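Local structure of putative peptidase (Clostridium acetobutylicum, 3K9T) at residues Thr265-Ala270 and Gly306-Val311; Asn244-Leu249 and Asp269-Lys274; Ser100-Lys105 and Ile158-Glu163. The protein binds one zinc ion per subunit and probably acts in the biosynthesis of modified polysaccharides, with no peptidase activity expected despite its aminopeptidase-like domain. All blocks are in the same frame, centred on the assembly; numbering follows the deposited sequence.

Contact 1 of 3, residues Thr265-Ala270 and Gly306-Val311; sequences TKFGDA and GINLSV. Unlike the reference sequence in segment 306-311: Ser310 (reference Pro).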
loop_
_atom_site.group_PDB
_atom_site.type_symbol
_atom_site.label_atom_id
_atom_site.label_comp_id
_atom_site.label_asym_id
_atom_site.label_seq_id
_atom_site.Cartn_x
_atom_site.Cartn_y
_atom_site.Cartn_z
ATOM N N THR A 265 6.850 0.925 17.943
ATOM C CA THR A 265 5.909 0.310 18.857
ATOM C C THR A 265 5.244 -0.872 18.170
ATOM O O THR A 265 5.253 -0.963 16.940
ATOM C CB THR A 265 4.780 1.300 19.258
ATOM O OG1 THR A 265 3.852 1.505 18.156
ATOM C CG2 THR A 265 5.380 2.608 19.718
ATOM N N LYS A 266 4.615 -1.740 18.967
ATOM C CA LYS A 266 3.930 -2.899 18.430
ATOM C C LYS A 266 2.829 -2.471 17.451
ATOM O O LYS A 266 2.499 -3.223 16.558
ATOM C CB LYS A 266 3.364 -3.807 19.540
ATOM C CG LYS A 266 2.079 -3.276 20.224
ATOM C CD LYS A 266 1.466 -4.216 21.292
ATOM C CE LYS A 266 0.262 -5.118 20.828
ATOM N NZ LYS A 266 0.109 -6.290 21.835
ATOM N N PHE A 267 2.278 -1.269 17.611
ATOM C CA PHE A 267 1.205 -0.781 16.733
ATOM C C PHE A 267 1.731 -0.248 15.403
ATOM O O PHE A 267 0.963 -0.057 14.469
ATOM C CB PHE A 267 0.375 0.322 17.386
ATOM C CG PHE A 267 -0.067 0.008 18.759
ATOM C CD1 PHE A 267 -1.113 -0.883 18.979
ATOM C CD2 PHE A 267 0.547 0.612 19.850
ATOM C CE1 PHE A 267 -1.539 -1.183 20.266
ATOM C CE2 PHE A 267 0.137 0.310 21.160
ATOM C CZ PHE A 267 -0.911 -0.589 21.364
ATOM N N GLY A 268 3.014 0.052 15.327
ATOM C CA GLY A 268 3.607 0.540 14.067
ATOM C C GLY A 268 3.294 1.949 13.628
ATOM O O GLY A 268 4.140 2.616 13.085
ATOM N N ASP A 269 2.076 2.428 13.862
ATOM C CA ASP A 269 1.723 3.785 13.442
ATOM C C ASP A 269 1.165 4.654 14.573
ATOM O O ASP A 269 0.387 5.582 14.302
ATOM C CB ASP A 269 0.746 3.713 12.247
ATOM C CG ASP A 269 -0.540 3.004 12.584
ATOM O OD1 ASP A 269 -0.674 2.410 13.704
ATOM O OD2 ASP A 269 -1.433 3.049 11.702
ATOM N N ALA A 270 1.549 4.365 15.824
ATOM C CA ALA A 270 1.119 5.168 16.989
ATOM C C ALA A 270 1.713 6.561 16.853
ATOM O O ALA A 270 2.609 6.778 16.043
ATOM C CB ALA A 270 1.577 4.548 18.302
ATOM N N GLY A 306 -1.137 -7.413 28.064
ATOM C CA GLY A 306 -1.796 -6.960 29.270
ATOM C C GLY A 306 -1.353 -5.575 29.711
ATOM O O GLY A 306 -1.923 -5.045 30.619
ATOM N N ILE A 307 -0.346 -4.998 29.060
ATOM C CA ILE A 307 0.180 -3.661 29.403
ATOM C C ILE A 307 -0.160 -2.759 28.233
ATOM O O ILE A 307 -0.893 -1.798 28.397
ATOM C CB ILE A 307 1.725 -3.702 29.678
ATOM C CG1 ILE A 307 2.030 -4.682 30.829
ATOM C CG2 ILE A 307 2.266 -2.312 29.939
ATOM C CD1 ILE A 307 1.379 -4.379 32.157
ATOM N N ASN A 308 0.415 -3.073 27.063
ATOM C CA ASN A 308 -0.081 -2.608 25.782
ATOM C C ASN A 308 0.013 -1.109 25.569
ATOM O O ASN A 308 -0.879 -0.481 24.966
ATOM C CB ASN A 308 -1.517 -3.106 25.575
ATOM C CG ASN A 308 -1.910 -3.171 24.111
ATOM O OD1 ASN A 308 -1.183 -3.704 23.267
ATOM N ND2 ASN A 308 -3.065 -2.633 23.801
ATOM N N LEU A 309 1.157 -0.574 25.997
ATOM C CA LEU A 309 1.478 0.842 25.823
ATOM C C LEU A 309 2.227 1.048 24.502
ATOM O O LEU A 309 2.693 0.075 23.926
ATOM C CB LEU A 309 2.356 1.337 26.964
ATOM C CG LEU A 309 1.870 1.114 28.384
ATOM C CD1 LEU A 309 3.062 1.364 29.349
ATOM C CD2 LEU A 309 0.663 2.025 28.650
ATOM N N SER A 310 2.330 2.306 24.042
ATOM C CA SER A 310 3.045 2.612 22.820
ATOM C C SER A 310 4.451 3.031 23.152
ATOM O O SER A 310 4.718 4.204 23.374
ATOM C CB SER A 310 2.353 3.727 22.017
ATOM O OG SER A 310 0.981 3.491 22.040
ATOM N N VAL A 311 5.344 2.069 23.175
ATOM C CA VAL A 311 6.736 2.336 23.485
ATOM C C VAL A 311 7.636 1.827 22.335
ATOM O O VAL A 311 7.604 0.646 21.957
ATOM C CB VAL A 311 7.126 1.690 24.849
ATOM C CG1 VAL A 311 8.624 1.879 25.142
ATOM C CG2 VAL A 311 6.262 2.242 25.923
HETATM O O HOH W 1 4.716 -0.757 21.770
#

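Contact 2 of 3, residues Asn244-Leu249 and Asp269-Lys274; sequences NIKMGL and DAEIDK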
loop_
_atom_site.group_PDB
_atom_site.type_symbol
_atom_site.label_atom_id
_atom_site.label_comp_id
_atom_site.label_asym_id
_atom_site.label_seq_id
_atom_site.Cartn_x
_atom_site.Cartn_y
_atom_site.Cartn_z
ATOM N N ASN A 244 -2.363 6.809 32.010
ATOM C CA ASN A 244 -1.875 8.107 31.570
ATOM C C ASN A 244 -0.696 8.062 30.618
ATOM O O ASN A 244 -0.357 9.092 30.069
ATOM C CB ASN A 244 -1.406 8.936 32.766
ATOM C CG ASN A 244 -2.520 9.236 33.762
ATOM O OD1 ASN A 244 -3.675 9.398 33.391
ATOM N ND2 ASN A 244 -2.152 9.353 35.034
ATOM N N ILE A 245 -0.017 6.930 30.467
ATOM C CA ILE A 245 1.177 6.899 29.610
ATOM C C ILE A 245 0.774 6.881 28.129
ATOM O O ILE A 245 0.297 5.885 27.593
ATOM C CB ILE A 245 2.089 5.739 29.976
ATOM C CG1 ILE A 245 2.524 5.901 31.441
ATOM C CG2 ILE A 245 3.276 5.689 29.021
ATOM C CD1 ILE A 245 3.040 4.612 32.071
ATOM N N LYS A 246 0.948 8.024 27.478
ATOM C CA LYS A 246 0.451 8.227 26.123
ATOM C C LYS A 246 1.431 7.594 25.156
ATOM O O LYS A 246 1.038 7.060 24.162
ATOM C CB LYS A 246 0.298 9.732 25.829
ATOM C CG LYS A 246 -0.869 10.138 24.889
ATOM C CD LYS A 246 -0.537 11.408 23.975
ATOM C CE LYS A 246 -1.671 12.475 23.756
ATOM N NZ LYS A 246 -3.085 12.010 23.639
HETATM N N MSE A 247 2.712 7.665 25.477
HETATM C CA MSE A 247 3.760 7.168 24.618
HETATM C C MSE A 247 5.073 6.997 25.404
HETATM O O MSE A 247 5.210 7.445 26.534
HETATM C CB MSE A 247 3.925 8.067 23.382
HETATM C CG MSE A 247 4.211 9.557 23.602
HETATM SE SE MSE A 247 4.047 10.545 21.921
HETATM C CE MSE A 247 2.485 11.664 22.198
ATOM N N GLY A 248 6.027 6.293 24.822
ATOM C CA GLY A 248 7.284 6.069 25.508
ATOM C C GLY A 248 8.400 5.633 24.595
ATOM O O GLY A 248 8.149 5.194 23.493
ATOM N N LEU A 249 9.634 5.772 25.074
ATOM C CA LEU A 249 10.816 5.355 24.345
ATOM C C LEU A 249 11.795 4.674 25.295
ATOM O O LEU A 249 12.008 5.172 26.382
ATOM C CB LEU A 249 11.507 6.576 23.696
ATOM C CG LEU A 249 10.909 7.230 22.451
ATOM C CD1 LEU A 249 11.646 8.512 22.133
ATOM C CD2 LEU A 249 10.938 6.269 21.274
ATOM N N ASP A 269 2.076 2.428 13.862
ATOM C CA ASP A 269 1.723 3.785 13.442
ATOM C C ASP A 269 1.165 4.654 14.573
ATOM O O ASP A 269 0.387 5.582 14.302
ATOM C CB ASP A 269 0.746 3.713 12.247
ATOM C CG ASP A 269 -0.540 3.004 12.584
ATOM O OD1 ASP A 269 -0.674 2.410 13.704
ATOM O OD2 ASP A 269 -1.433 3.049 11.702
ATOM N N ALA A 270 1.549 4.365 15.824
ATOM C CA ALA A 270 1.119 5.168 16.989
ATOM C C ALA A 270 1.713 6.561 16.853
ATOM O O ALA A 270 2.609 6.778 16.043
ATOM C CB ALA A 270 1.577 4.548 18.302
ATOM N N GLU A 271 1.222 7.505 17.642
ATOM C CA GLU A 271 1.705 8.867 17.535
ATOM C C GLU A 271 3.228 8.976 17.669
ATOM O O GLU A 271 3.878 9.661 16.841
ATOM C CB GLU A 271 1.022 9.784 18.516
ATOM C CG GLU A 271 1.312 11.233 18.176
ATOM C CD GLU A 271 0.701 12.227 19.141
ATOM O OE1 GLU A 271 -0.270 11.842 19.846
ATOM O OE2 GLU A 271 1.201 13.392 19.138
ATOM N N ILE A 272 3.793 8.265 18.642
ATOM C CA ILE A 272 5.247 8.291 18.847
ATOM C C ILE A 272 6.002 7.771 17.604
ATOM O O ILE A 272 7.010 8.328 17.234
ATOM C CB ILE A 272 5.681 7.553 20.169
ATOM C CG1 ILE A 272 7.166 7.778 20.467
ATOM C CG2 ILE A 272 5.367 6.064 20.104
ATOM C CD1 ILE A 272 7.569 9.233 20.543
ATOM N N ASP A 273 5.497 6.734 16.941
ATOM C CA ASP A 273 6.135 6.202 15.703
ATOM C C ASP A 273 6.145 7.252 14.624
ATOM O O ASP A 273 7.173 7.469 13.951
ATOM C CB ASP A 273 5.365 5.002 15.138
ATOM C CG ASP A 273 5.342 3.808 16.081
ATOM O OD1 ASP A 273 6.410 3.459 16.643
ATOM O OD2 ASP A 273 4.245 3.224 16.256
ATOM N N LYS A 274 4.985 7.892 14.450
ATOM C CA LYS A 274 4.798 8.904 13.422
ATOM C C LYS A 274 5.689 10.085 13.738
ATOM O O LYS A 274 6.300 10.664 12.835
ATOM C CB LYS A 274 3.316 9.300 13.308
ATOM C CG LYS A 274 2.419 8.154 12.842
ATOM C CD LYS A 274 1.817 8.290 11.480
ATOM C CE LYS A 274 0.428 8.988 11.566
ATOM N NZ LYS A 274 -0.501 8.613 10.404
#

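Contact 3 of 3, residues Ser100-Lys105 and Ile158-Glu163; sequences SVPVHK and IDSSLE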
loop_
_atom_site.group_PDB
_atom_site.type_symbol
_atom_site.label_atom_id
_atom_site.label_comp_id
_atom_site.label_asym_id
_atom_site.label_seq_id
_atom_site.Cartn_x
_atom_site.Cartn_y
_atom_site.Cartn_z
ATOM N N SER A 100 27.971 -14.526 39.853
ATOM C CA SER A 100 28.824 -15.665 40.212
ATOM C C SER A 100 28.754 -15.972 41.712
ATOM O O SER A 100 28.979 -15.097 42.555
ATOM C CB SER A 100 30.304 -15.458 39.814
ATOM O OG SER A 100 30.547 -15.744 38.436
ATOM N N VAL A 101 28.443 -17.222 42.028
ATOM C CA VAL A 101 28.478 -17.718 43.413
ATOM C C VAL A 101 29.911 -17.562 43.961
ATOM O O VAL A 101 30.853 -17.567 43.198
ATOM C CB VAL A 101 27.976 -19.178 43.466
ATOM C CG1 VAL A 101 26.495 -19.230 43.047
ATOM C CG2 VAL A 101 28.816 -20.071 42.553
ATOM N N PRO A 102 30.083 -17.344 45.273
ATOM C CA PRO A 102 31.456 -17.203 45.764
ATOM C C PRO A 102 32.254 -18.513 45.654
ATOM O O PRO A 102 31.682 -19.582 45.842
ATOM C CB PRO A 102 31.274 -16.826 47.235
ATOM C CG PRO A 102 29.893 -17.233 47.573
ATOM C CD PRO A 102 29.090 -17.140 46.336
ATOM N N VAL A 103 33.546 -18.426 45.325
ATOM C CA VAL A 103 34.376 -19.603 45.189
ATOM C C VAL A 103 35.773 -19.277 45.677
ATOM O O VAL A 103 36.259 -18.162 45.484
ATOM C CB VAL A 103 34.425 -20.184 43.726
ATOM C CG1 VAL A 103 33.210 -19.704 42.867
ATOM C CG2 VAL A 103 35.770 -19.884 43.017
ATOM N N HIS A 104 36.395 -20.256 46.336
ATOM C CA HIS A 104 37.763 -20.132 46.809
ATOM C C HIS A 104 38.395 -21.524 46.710
ATOM O O HIS A 104 38.131 -22.385 47.533
ATOM C CB HIS A 104 37.804 -19.585 48.234
ATOM C CG HIS A 104 39.188 -19.291 48.717
ATOM N ND1 HIS A 104 40.284 -19.295 47.877
ATOM C CD2 HIS A 104 39.650 -18.920 49.935
ATOM C CE1 HIS A 104 41.365 -18.982 48.568
ATOM N NE2 HIS A 104 41.008 -18.745 49.817
ATOM N N LYS A 105 39.212 -21.734 45.681
ATOM C CA LYS A 105 39.716 -23.056 45.345
ATOM C C LYS A 105 41.114 -23.048 44.759
ATOM O O LYS A 105 41.590 -22.022 44.281
ATOM C CB LYS A 105 38.815 -23.677 44.284
ATOM C CG LYS A 105 37.338 -23.765 44.645
ATOM C CD LYS A 105 36.636 -24.915 43.900
ATOM C CE LYS A 105 35.175 -24.610 43.593
ATOM N NZ LYS A 105 34.365 -25.852 43.459
ATOM N N ILE A 158 36.561 -15.913 43.808
ATOM C CA ILE A 158 35.479 -14.979 43.526
ATOM C C ILE A 158 34.877 -14.635 44.895
ATOM O O ILE A 158 34.152 -15.445 45.480
ATOM C CB ILE A 158 34.358 -15.546 42.617
ATOM C CG1 ILE A 158 34.892 -15.934 41.237
ATOM C CG2 ILE A 158 33.249 -14.518 42.468
ATOM C CD1 ILE A 158 33.867 -16.733 40.367
ATOM N N ASP A 159 35.190 -13.439 45.391
ATOM C CA ASP A 159 34.707 -12.954 46.678
ATOM C C ASP A 159 33.404 -12.207 46.463
ATOM O O ASP A 159 33.387 -10.975 46.354
ATOM C CB ASP A 159 35.752 -12.032 47.334
ATOM C CG ASP A 159 35.380 -11.635 48.750
ATOM O OD1 ASP A 159 34.418 -12.224 49.294
ATOM O OD2 ASP A 159 36.050 -10.730 49.307
ATOM N N SER A 160 32.312 -12.969 46.420
ATOM C CA SER A 160 30.983 -12.429 46.144
ATOM C C SER A 160 29.993 -12.852 47.208
ATOM O O SER A 160 30.328 -13.652 48.076
ATOM C CB SER A 160 30.500 -12.937 44.768
ATOM O OG SER A 160 30.498 -14.352 44.706
ATOM N N SER A 161 28.780 -12.301 47.150
ATOM C CA SER A 161 27.687 -12.758 48.012
ATOM C C SER A 161 26.406 -12.785 47.233
ATOM O O SER A 161 26.204 -11.952 46.361
ATOM C CB SER A 161 27.494 -11.862 49.245
ATOM O OG SER A 161 27.172 -10.541 48.864
ATOM N N LEU A 162 25.543 -13.738 47.570
ATOM C CA LEU A 162 24.255 -13.931 46.910
ATOM C C LEU A 162 23.277 -14.253 48.042
ATOM O O LEU A 162 23.221 -15.384 48.545
ATOM C CB LEU A 162 24.363 -15.059 45.889
ATOM C CG LEU A 162 23.229 -15.301 44.892
ATOM C CD1 LEU A 162 22.797 -14.046 44.152
ATOM C CD2 LEU A 162 23.665 -16.385 43.900
ATOM N N GLU A 163 22.533 -13.234 48.459
ATOM C CA GLU A 163 21.720 -13.290 49.659
ATOM C C GLU A 163 20.463 -12.518 49.416
ATOM O O GLU A 163 20.434 -11.647 48.548
ATOM C CB GLU A 163 22.458 -12.595 50.825
ATOM C CG GLU A 163 23.756 -13.256 51.315
ATOM C CD GLU A 163 23.579 -14.728 51.718
ATOM O OE1 GLU A 163 22.464 -15.102 52.169
ATOM O OE2 GLU A 163 24.558 -15.510 51.582
#

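Contact 1 of 3, residues Thr265-Ala270 and Gly306-Val311
Thr265 and Val311 bring the two loops together, with their CA atoms 5.1 Å apart. Thr265 to Gly268 form a type I beta turn, and Ala270 is the N-cap of the helix that follows. Backbone contact is slight: Thr265 CA approaches Val311 O in a CA-H...O contact. One water joins the backbones. It accepts from Lys266 N and from Val311 N and donates to Leu309 O.

Phe267, Asn308, Ser310 and Thr265 carry most of the contact. The edge of the Phe267 ring, near the ring plane, meets Asn308 O, with CZ 3.6 Å from it. CE2 lies 3.4 Å from Ser310 OG, at a slant to the ring. One ring face carries Lys266 CG, 3.9 Å above the plane and over the centre. Lys266 reaches there with CG between its backbone N and carbonyl carbon (chi1 76°). The Lys266 chain then bends at chi3 and crosses Asn308 at about a right angle; CE is 3.2 Å from Asn308 OD1. The Asn308 amide is turned 68° from the Phe267 ring. Thr265 CG2 rests on the backbone, 3.5 Å from Val311 N, and Ala270 CB touches Ser310 CB. Thr265 OG1 takes weak bonds from Phe267 N and Gly268 N; its stronger partner is Asp273.

The contact joins the loop between strand 260-263 and helix 271-282 to the loop entering strand 311-315. Helix 299-302 touches Leu309 and Val311 through Phe302.

Contact 2 of 3, residues Asn244-Leu249 and Asp269-Lys274
Met247 on strand 245-250 faces Ile272 in the first turn of helix 271-282, with 6.1 Å between their CA atoms. Met247 is a selenomethionine. Its CB lies 3.7 Å from Ile272 CB, and its SE lies 3.8 Å from the same Ile272 CB. The chain then bends at chi3 (112°), which turns CE toward Glu271. CE touches the whole carboxylate, 3.6 Å from Glu271 CD. Ile272 sends CG1 anti to its backbone N (chi1 -171°), and CG1 meets Gly248 O and, at 4.1 Å, Leu249 CD2, which comes in obliquely.

Lys246 stands at the edge, its NZ 4.7 Å from Glu271 OE1, too far for contact. Glu271 OE2 is hydrogen-bonded to Asn356; Lys246 NZ has a long, weak ion pair with Glu180. The helix start is held locally: Ala270 N, the N-cap residue, gives its hydrogen to Asp273 OD2 at 3.0 Å. This is one half of a capping box; Ala270 has no polar side chain for the other.

Tyr262 of strand 260-263 and Tyr346, Val349 and Ile353 of helix 336-355 close in on the same residues. The centre is apolar, with Gly248 O alongside Ile272; the charged ends lie at the edge. The nearby lysine probably favours a charged Glu271.

Contact 3 of 3, residues Ser100-Lys105 and Ile158-Glu163
Pro102 and Ser160 meet with the proline ring laid against the serine. Ser160 O and OG both lie on one side of the ring, O toward the CB-CG end, 3.4 Å from Pro102 CB, and OG toward the N end, 3.5 Å from Pro102 CD. At the CA corner of the ring, Ile158 O comes to 3.2 Å of Pro102 CA in a CA-H...O contact. Ser160 OG does more than touch the ring. It sits between its own backbone N and carbonyl carbon (chi1 57°) and donates to Ser100 O at 2.7 Å, tilted 28° from that carbonyl plane. Trp71 NE1 also bonds Ser100 O.

Val103 and Ile158 form an antiparallel hydrogen-bonded pair. Val103 N gives to Ile158 O at 3.0 Å. Ile158 N returns a bond to Val103 O at 2.8 Å. Their side chains share one face of the sheet, where Ile158 CD1 touches Val103 CG1 and Ser100 CB. Trp137 packs on the same three residues. Val101 CG1 meets Leu162 CD2 at 4.1 Å.

This is the start of strand 103-108, outermost in the sheet within this chain, on strand 153-163. The pair belongs to the four-stranded antiparallel sheet of the insert region.

How the contacts relate
Contacts 1 and 2 form one neighbourhood, their centres 7 Å apart. They share Asp269 and Ala270, the approach to helix 271-282. Thr265 OG1 of contact 1 makes a probable hydrogen bond with Asp273 OD2 of contact 2 at 2.6 Å, and Thr265 CG2 packs on Ile272 CG2 at 3.5 Å. Val311 CG1 also touches Gly248 O, between adjacent strands of the large mixed sheet. Contact 3 stands apart in the insert, with its centre about 41 Å from that of contact 1 and about 43 Å from that of contact 2. None of the three lies at the zinc site of His190, Asp196 and His325. Contacts 1 and 2 lie in the aminopeptidase-like region.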